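Local coordinates for protein subclass B1 metallo-beta-lactamase (Myroides odoratimimus, PDB 6T5L) that hydrolyses beta-lactam antibiotics, carbapenems among them, as a subclass B1 metallo-beta-lactamase with a two-zinc active site, at residues A[30-36]-A[215-219]; A[89-94]-A[113-117]. One frame throughout, in Å; residues are numbered along the deposited sequence.

Contact 1: A[30-36]-A[215-219]; sequences LSNHIYE and KIVIP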
ATOM      1  N   LEU A  30      -6.172  -8.386 -10.357  1.00 45.04           N
ATOM      2  CA  LEU A  30      -5.881  -7.538 -11.523  1.00 46.95           C
ATOM      3  C   LEU A  30      -4.977  -8.198 -12.559  1.00 49.07           C
ATOM      4  O   LEU A  30      -5.037  -7.834 -13.732  1.00 53.07           O
ATOM      5  CB  LEU A  30      -5.197  -6.222 -11.056  1.00 47.58           C
ATOM      6  CG  LEU A  30      -5.876  -5.446  -9.927  1.00 47.56           C
ATOM      7  CD1 LEU A  30      -5.220  -4.075  -9.750  1.00 51.83           C
ATOM      8  CD2 LEU A  30      -7.372  -5.348 -10.277  1.00 51.33           C
ATOM      9  N   SER A  31      -4.112  -9.114 -12.153  1.00 47.58           N
ATOM     10  CA  SER A  31      -3.249  -9.885 -13.063  1.00 52.36           C
ATOM     11  C   SER A  31      -3.009 -11.245 -12.396  1.00 55.02           C
ATOM     12  O   SER A  31      -3.561 -11.531 -11.322  1.00 52.84           O
ATOM     13  CB  SER A  31      -1.900  -9.187 -13.293  1.00 49.32           C
ATOM     14  OG  SER A  31      -1.092  -9.274 -12.050  1.00 47.55           O
ATOM     15  N   ASN A  32      -2.063 -12.009 -12.948  1.00 52.24           N
ATOM     16  CA  ASN A  32      -1.695 -13.279 -12.343  1.00 57.06           C
ATOM     17  C   ASN A  32      -0.948 -13.073 -11.018  1.00 51.79           C
ATOM     18  O   ASN A  32      -1.040 -13.922 -10.135  1.00 47.41           O
ATOM     19  CB  ASN A  32      -0.880 -14.115 -13.347  1.00 66.70           C
ATOM     20  CG  ASN A  32      -1.713 -14.498 -14.604  1.00 73.91           C
ATOM     21  OD1 ASN A  32      -2.923 -14.753 -14.506  1.00 71.97           O
ATOM     22  ND2 ASN A  32      -1.070 -14.545 -15.762  1.00 77.14           N
ATOM     23  N   HIS A  33      -0.261 -11.953 -10.823  1.00 47.68           N
ATOM     24  CA  HIS A  33       0.475 -11.748  -9.590  1.00 50.31           C
ATOM     25  C   HIS A  33      -0.067 -10.637  -8.709  1.00 48.40           C
ATOM     26  O   HIS A  33       0.467 -10.423  -7.612  1.00 42.93           O
ATOM     27  CB  HIS A  33       1.940 -11.424  -9.892  1.00 50.07           C
ATOM     28  CG  HIS A  33       2.597 -12.427 -10.771  1.00 53.88           C
ATOM     29  ND1 HIS A  33       2.909 -13.700 -10.351  1.00 54.98           N
ATOM     30  CD2 HIS A  33       2.974 -12.356 -12.071  1.00 56.30           C
ATOM     31  CE1 HIS A  33       3.452 -14.372 -11.354  1.00 56.18           C
ATOM     32  NE2 HIS A  33       3.512 -13.575 -12.401  1.00 64.95           N
ATOM     33  N   ILE A  34      -1.057  -9.884  -9.163  1.00 46.81           N
ATOM     34  CA  ILE A  34      -1.359  -8.623  -8.517  1.00 45.72           C
ATOM     35  C   ILE A  34      -2.829  -8.584  -8.161  1.00 41.73           C
ATOM     36  O   ILE A  34      -3.679  -8.540  -9.040  1.00 41.72           O
ATOM     37  CB  ILE A  34      -1.001  -7.409  -9.398  1.00 44.43           C
ATOM     38  CG1 ILE A  34       0.488  -7.271  -9.574  1.00 47.89           C
ATOM     39  CG2 ILE A  34      -1.657  -6.134  -8.814  1.00 43.09           C
ATOM     40  CD1 ILE A  34       1.243  -6.917  -8.367  1.00 47.92           C
ATOM     41  N   TYR A  35      -3.096  -8.447  -6.891  1.00 38.12           N
ATOM     42  CA  TYR A  35      -4.414  -8.367  -6.304  1.00 41.49           C
ATOM     43  C   TYR A  35      -4.459  -7.047  -5.536  1.00 41.89           C
ATOM     44  O   TYR A  35      -3.435  -6.597  -5.022  1.00 41.33           O
ATOM     45  CB  TYR A  35      -4.647  -9.559  -5.338  1.00 39.31           C
ATOM     46  CG  TYR A  35      -4.664 -10.963  -5.971  1.00 41.32           C
ATOM     47  CD1 TYR A  35      -3.512 -11.563  -6.383  1.00 42.48           C
ATOM     48  CD2 TYR A  35      -5.834 -11.692  -6.052  1.00 41.74           C
ATOM     49  CE1 TYR A  35      -3.507 -12.801  -6.938  1.00 46.95           C
ATOM     50  CE2 TYR A  35      -5.856 -12.980  -6.624  1.00 45.15           C
ATOM     51  CZ  TYR A  35      -4.683 -13.525  -7.059  1.00 48.29           C
ATOM     52  OH  TYR A  35      -4.638 -14.790  -7.610  1.00 53.00           O
ATOM     53  N   GLU A  36      -5.623  -6.414  -5.525  1.00 41.47           N
ATOM     54  CA  GLU A  36      -5.920  -5.200  -4.784  1.00 37.21           C
ATOM     55  C   GLU A  36      -6.862  -5.574  -3.631  1.00 41.45           C
ATOM     56  O   GLU A  36      -7.850  -6.318  -3.829  1.00 42.62           O
ATOM     57  CB  GLU A  36      -6.580  -4.178  -5.716  1.00 42.45           C
ATOM     58  CG  GLU A  36      -7.014  -2.882  -5.042  1.00 43.63           C
ATOM     59  CD  GLU A  36      -7.960  -1.996  -5.827  1.00 47.59           C
ATOM     60  OE1 GLU A  36      -7.721  -0.778  -5.719  1.00 48.40           O
ATOM     61  OE2 GLU A  36      -8.952  -2.444  -6.489  1.00 47.54           O
ATOM     62  N   LYS A 215       1.657  -0.216 -16.155  1.00 53.12           N
ATOM     63  CA  LYS A 215       0.328  -0.565 -16.647  1.00 56.28           C
ATOM     64  C   LYS A 215      -0.695  -0.663 -15.514  1.00 54.56           C
ATOM     65  O   LYS A 215      -1.896  -0.594 -15.776  1.00 53.08           O
ATOM     66  CB  LYS A 215       0.388  -1.897 -17.401  0.50 61.61           C
ATOM     67  CG  LYS A 215       1.232  -1.836 -18.689  0.50 70.36           C
ATOM     68  N   ILE A 216      -0.258  -0.840 -14.279  1.00 48.00           N
ATOM     69  CA  ILE A 216      -1.179  -0.984 -13.162  1.00 49.83           C
ATOM     70  C   ILE A 216      -0.685  -0.022 -12.103  1.00 48.54           C
ATOM     71  O   ILE A 216       0.466  -0.123 -11.669  1.00 47.64           O
ATOM     72  CB  ILE A 216      -1.228  -2.421 -12.611  1.00 51.90           C
ATOM     73  CG1 ILE A 216      -1.924  -3.371 -13.606  1.00 52.93           C
ATOM     74  CG2 ILE A 216      -1.983  -2.455 -11.289  1.00 51.73           C
ATOM     75  CD1 ILE A 216      -1.792  -4.790 -13.237  1.00 52.79           C
ATOM     76  N   VAL A 217      -1.528   0.926 -11.721  1.00 47.29           N
ATOM     77  CA  VAL A 217      -1.180   1.906 -10.708  1.00 43.77           C
ATOM     78  C   VAL A 217      -2.331   1.948  -9.716  1.00 43.96           C
ATOM     79  O   VAL A 217      -3.464   2.268 -10.096  1.00 45.33           O
ATOM     80  CB  VAL A 217      -0.935   3.294 -11.331  1.00 43.98           C
ATOM     81  CG1 VAL A 217      -0.691   4.333 -10.226  1.00 39.67           C
ATOM     82  CG2 VAL A 217       0.237   3.242 -12.344  1.00 43.32           C
ATOM     83  N   ILE A 218      -2.055   1.614  -8.463  1.00 41.87           N
ATOM     84  CA  ILE A 218      -3.125   1.517  -7.470  1.00 43.07           C
ATOM     85  C   ILE A 218      -2.981   2.701  -6.518  1.00 38.61           C
ATOM     86  O   ILE A 218      -1.964   2.808  -5.826  1.00 39.23           O
ATOM     87  CB  ILE A 218      -3.096   0.185  -6.710  1.00 46.16           C
ATOM     88  CG1 ILE A 218      -3.362  -0.964  -7.684  1.00 44.75           C
ATOM     89  CG2 ILE A 218      -4.112   0.242  -5.575  1.00 47.26           C
ATOM     90  CD1 ILE A 218      -2.913  -2.328  -7.090  1.00 46.02           C
ATOM     91  N   PRO A 219      -3.927   3.618  -6.497  1.00 37.35           N
ATOM     92  CA  PRO A 219      -3.874   4.723  -5.547  1.00 39.47           C
ATOM     93  C   PRO A 219      -4.335   4.258  -4.169  1.00 38.97           C
ATOM     94  O   PRO A 219      -4.949   3.198  -4.024  1.00 40.03           O
ATOM     95  CB  PRO A 219      -4.887   5.710  -6.119  1.00 41.83           C
ATOM     96  CG  PRO A 219      -5.988   4.765  -6.718  1.00 43.63           C
ATOM     97  CD  PRO A 219      -5.253   3.519  -7.161  1.00 43.43           C
TER

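Contact 2: A[89-94]-A[113-117]; sequences IIGLIP and IQTYV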
ATOM      1  N   ILE A  89       2.110 -15.492   3.599  1.00 38.84           N
ATOM      2  CA  ILE A  89       2.485 -14.087   3.497  1.00 40.83           C
ATOM      3  C   ILE A  89       3.879 -13.957   4.075  1.00 38.53           C
ATOM      4  O   ILE A  89       4.065 -14.208   5.266  1.00 39.05           O
ATOM      5  CB  ILE A  89       1.507 -13.165   4.248  1.00 39.25           C
ATOM      6  CG1 ILE A  89       0.111 -13.286   3.662  1.00 41.84           C
ATOM      7  CG2 ILE A  89       2.074 -11.725   4.163  1.00 38.35           C
ATOM      8  CD1 ILE A  89      -0.985 -12.733   4.600  1.00 42.29           C
ATOM      9  N   ILE A  90       4.845 -13.511   3.271  1.00 40.97           N
ATOM     10  CA  ILE A  90       6.223 -13.466   3.740  1.00 43.63           C
ATOM     11  C   ILE A  90       6.645 -12.099   4.214  1.00 39.89           C
ATOM     12  O   ILE A  90       7.759 -11.961   4.744  1.00 39.69           O
ATOM     13  CB  ILE A  90       7.247 -13.949   2.682  1.00 44.98           C
ATOM     14  CG1 ILE A  90       7.184 -13.154   1.363  1.00 40.67           C
ATOM     15  CG2 ILE A  90       6.954 -15.401   2.345  1.00 42.96           C
ATOM     16  CD1 ILE A  90       8.352 -13.536   0.386  1.00 43.33           C
ATOM     17  N   GLY A  91       5.799 -11.094   4.095  1.00 39.19           N
ATOM     18  CA  GLY A  91       6.227  -9.767   4.501  1.00 40.12           C
ATOM     19  C   GLY A  91       5.097  -8.772   4.365  1.00 34.96           C
ATOM     20  O   GLY A  91       4.306  -8.868   3.441  1.00 34.79           O
ATOM     21  N   LEU A  92       5.072  -7.795   5.249  1.00 31.54           N
ATOM     22  CA  LEU A  92       4.145  -6.680   5.210  1.00 33.91           C
ATOM     23  C   LEU A  92       4.939  -5.381   5.080  1.00 37.61           C
ATOM     24  O   LEU A  92       5.909  -5.149   5.821  1.00 35.00           O
ATOM     25  CB  LEU A  92       3.302  -6.658   6.473  1.00 33.88           C
ATOM     26  CG  LEU A  92       2.504  -5.393   6.679  1.00 36.38           C
ATOM     27  CD1 LEU A  92       1.340  -5.275   5.777  1.00 37.07           C
ATOM     28  CD2 LEU A  92       2.071  -5.474   8.158  1.00 38.49           C
ATOM     29  N   ILE A  93       4.538  -4.523   4.128  1.00 35.99           N
ATOM     30  CA  ILE A  93       5.162  -3.241   3.935  1.00 35.70           C
ATOM     31  C   ILE A  93       4.112  -2.171   4.100  1.00 37.43           C
ATOM     32  O   ILE A  93       3.371  -1.847   3.177  1.00 37.57           O
ATOM     33  CB  ILE A  93       5.842  -3.112   2.544  1.00 41.44           C
ATOM     34  CG1 ILE A  93       6.842  -4.252   2.342  1.00 42.53           C
ATOM     35  CG2 ILE A  93       6.456  -1.734   2.418  1.00 42.40           C
ATOM     36  CD1 ILE A  93       7.158  -4.548   0.939  1.00 43.46           C
ATOM     37  N   PRO A  94       4.056  -1.524   5.266  1.00 37.38           N
ATOM     38  CA  PRO A  94       3.200  -0.341   5.392  1.00 41.99           C
ATOM     39  C   PRO A  94       3.834   0.846   4.675  1.00 41.28           C
ATOM     40  O   PRO A  94       4.999   1.147   4.907  1.00 43.16           O
ATOM     41  CB  PRO A  94       3.119  -0.106   6.902  1.00 42.26           C
ATOM     42  CG  PRO A  94       4.084  -1.059   7.555  1.00 44.07           C
ATOM     43  CD  PRO A  94       4.864  -1.779   6.459  1.00 40.78           C
ATOM     44  N   ILE A 113       4.080 -12.519  10.610  1.00 41.08           N
ATOM     45  CA  ILE A 113       4.437 -11.966   9.302  1.00 38.75           C
ATOM     46  C   ILE A 113       5.456 -10.860   9.504  1.00 38.56           C
ATOM     47  O   ILE A 113       5.177  -9.859  10.170  1.00 41.77           O
ATOM     48  CB  ILE A 113       3.205 -11.432   8.570  1.00 37.60           C
ATOM     49  CG1 ILE A 113       2.227 -12.606   8.281  1.00 39.40           C
ATOM     50  CG2 ILE A 113       3.595 -10.771   7.256  1.00 37.00           C
ATOM     51  CD1 ILE A 113       0.795 -12.142   8.028  1.00 39.12           C
ATOM     52  N   GLN A 114       6.649 -11.046   8.962  1.00 36.15           N
ATOM     53  CA  GLN A 114       7.683 -10.023   9.073  1.00 36.17           C
ATOM     54  C   GLN A 114       7.210  -8.685   8.493  1.00 38.43           C
ATOM     55  O   GLN A 114       6.702  -8.613   7.372  1.00 36.23           O
ATOM     56  CB  GLN A 114       8.947 -10.463   8.352  1.00 35.63           C
ATOM     57  CG  GLN A 114      10.105  -9.513   8.535  1.00 37.72           C
ATOM     58  CD  GLN A 114      10.466  -9.345  10.014  1.00 42.79           C
ATOM     59  OE1 GLN A 114      10.768 -10.316  10.696  1.00 41.42           O
ATOM     60  NE2 GLN A 114      10.468  -8.103  10.494  1.00 44.67           N
ATOM     61  N   THR A 115       7.377  -7.630   9.282  1.00 36.25           N
ATOM     62  CA  THR A 115       7.157  -6.261   8.852  1.00 39.40           C
ATOM     63  C   THR A 115       8.439  -5.663   8.283  1.00 36.18           C
ATOM     64  O   THR A 115       9.508  -5.783   8.890  1.00 42.29           O
ATOM     65  CB  THR A 115       6.689  -5.416  10.042  1.00 44.14           C
ATOM     66  OG1 THR A 115       5.481  -5.994  10.511  1.00 45.98           O
ATOM     67  CG2 THR A 115       6.421  -3.992   9.647  1.00 46.80           C
ATOM     68  N   TYR A 116       8.315  -5.007   7.143  1.00 37.67           N
ATOM     69  CA  TYR A 116       9.412  -4.266   6.521  1.00 39.66           C
ATOM     70  C   TYR A 116       8.997  -2.815   6.388  1.00 37.99           C
ATOM     71  O   TYR A 116       7.986  -2.530   5.743  1.00 40.30           O
ATOM     72  CB  TYR A 116       9.724  -4.808   5.132  1.00 35.46           C
ATOM     73  CG  TYR A 116      10.288  -6.206   5.096  1.00 36.40           C
ATOM     74  CD1 TYR A 116       9.443  -7.280   5.129  1.00 38.75           C
ATOM     75  CD2 TYR A 116      11.658  -6.445   5.063  1.00 39.23           C
ATOM     76  CE1 TYR A 116       9.903  -8.565   5.090  1.00 39.59           C
ATOM     77  CE2 TYR A 116      12.141  -7.736   5.031  1.00 38.42           C
ATOM     78  CZ  TYR A 116      11.230  -8.794   5.049  1.00 39.66           C
ATOM     79  OH  TYR A 116      11.597 -10.113   4.991  1.00 41.06           O
ATOM     80  N   VAL A 117       9.739  -1.893   6.992  1.00 37.88           N
ATOM     81  CA  VAL A 117       9.265  -0.515   7.034  1.00 40.96           C
ATOM     82  C   VAL A 117      10.442   0.438   7.019  1.00 40.21           C
ATOM     83  O   VAL A 117      11.578   0.107   7.427  1.00 41.00           O
ATOM     84  CB  VAL A 117       8.353  -0.316   8.277  1.00 47.98           C
ATOM     85  CG1 VAL A 117       9.090  -0.761   9.535  1.00 47.42           C
ATOM     86  CG2 VAL A 117       7.838   1.140   8.411  1.00 49.46           C
TER
HETATM   87  O   HOH W   1       7.052 -13.288   7.503  1.00 48.35           O
HETATM   88  O   HOH W   2      10.219 -12.212   4.078  1.00 49.63           O

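Contact 1: A[30-36]-A[215-219]
In the largely apolar layer between the two central sheets of the alpha-beta/beta-alpha sandwich that defines the metallo-beta-lactamase fold, Leu-30 and Ile-34 meet Ile-216 and Ile-218. The axes of strands 34-36 and 216-219 come no closer than 9.7 Å and run 25° apart, a separation that fits facing sheets and not neighbouring strands; accordingly, no hydrogen bond crosses between the segments. Leu-30 sits in the turn that joins strand 25-29 to strand 34-41, and the carbonyl O of Ile-34 accepts from the backbone N of both Leu-30 and Ser-31, which pins the turn to the start of the strand. From there the CD1 branch of Leu-30 does the touching. It lies 3.9 Å from the CG2 methyl of Ile-216, and it meets Ile-218 CD1 tip to tip, also at 3.9 Å. The CG2 branch of Ile-34 comes in more loosely, 4.4 Å from that same Ile-216 CG2. Ile-216 CD1, anti to CA (chi2 170°), ends 4.4 Å from Ser-31 CB. Alternation along strand 216-219 is clear: Ile-216 and Ile-218 face the other sheet, with Ala-175 and Phe-177 of strand 175-179 beside them, while Val-217 packs on Leu-229 and Phe-230 of helix 228-237. A bound zinc ion is about 11 Å from the Ile-218 side chain, so the contact is near the metal site without lining it. At the far end, Glu-36 holds CG on the far side of CB from its backbone N (chi1 177°) and stays extended; its OE2 is hydrogen-bonded to Asn-28 ND2, and its OE1 lies 3.8 Å from Ile-218 CG2.

Contact 2: A[89-94]-A[113-117]
Tyr-116 lies edge-on against strand 89-93 in a parallel pairing at the margin of the six-stranded sheet of the metallo-beta-lactamase fold, where the segments 89-94 and 113-117 are joined by a connection that holds helices 99-102 and 105-110. The pairing is a single parallel bridge with Leu-92 gripped by residues on both sides of Thr-115: Leu-92 N donates to Gln-114 O at 2.8 Å (156° at the hydrogen), and Tyr-116 N donates to Leu-92 O at 2.7 Å, almost straight at 176°. The tyrosine can be followed outward from there. Its CB lies near Leu-92 O and, on the side of Ile-93, 4.0 Å from CG1 of that residue. With CG anti to the carbonyl carbon (chi1 -67°), the ring turns back along the partner strand toward Ile-90. The CD1 and CE1 edge then passes Gly-91: Tyr-116 CE1 is 3.9 Å from Gly-91 CA, which lies in the ring plane, and the lack of a side chain at Gly-91 is what admits the ring so near the backbone. At the tip, Tyr-116 OH is 2.7 Å from a water that in turn donates to Ile-90 O at 2.6 Å. A second water, accepting from Gln-114 N, makes a weak bond to the same carbonyl. Leu-143 and Leu-145 of strand 142-147 touch the Tyr-116 side chain, and Phe-108 of helix 105-110 packs on Leu-92 and Ile-113. Segment 89-94 leads directly into the zinc ligands His-96, His-98 and Asp-100, with the Pro-94 side chain about 11 Å from a zinc ion. At the other end apolar side chains meet, with Ile-113 CG2 3.6 Å from Ile-89 CG2.

Both contacts are buried and both draw on the six-stranded sheet, yet they use it differently. Contact 1 sets an inner strand of that sheet and the turn before it against an edge strand of the five-stranded one, so side-chain methyls carry it. Contact 2 works at the sheet's margin, on strand 88-93, where backbone hydrogen bonds to 113-117 do the joining and two waters enter near partly exposed residues. It also buries more surface, 448 against 247 Å². Their centres lie about 18 Å apart and their nearest atoms about 11 Å, so the two do not touch; along the chain contact 2 is nested inside the loop that contact 1 closes.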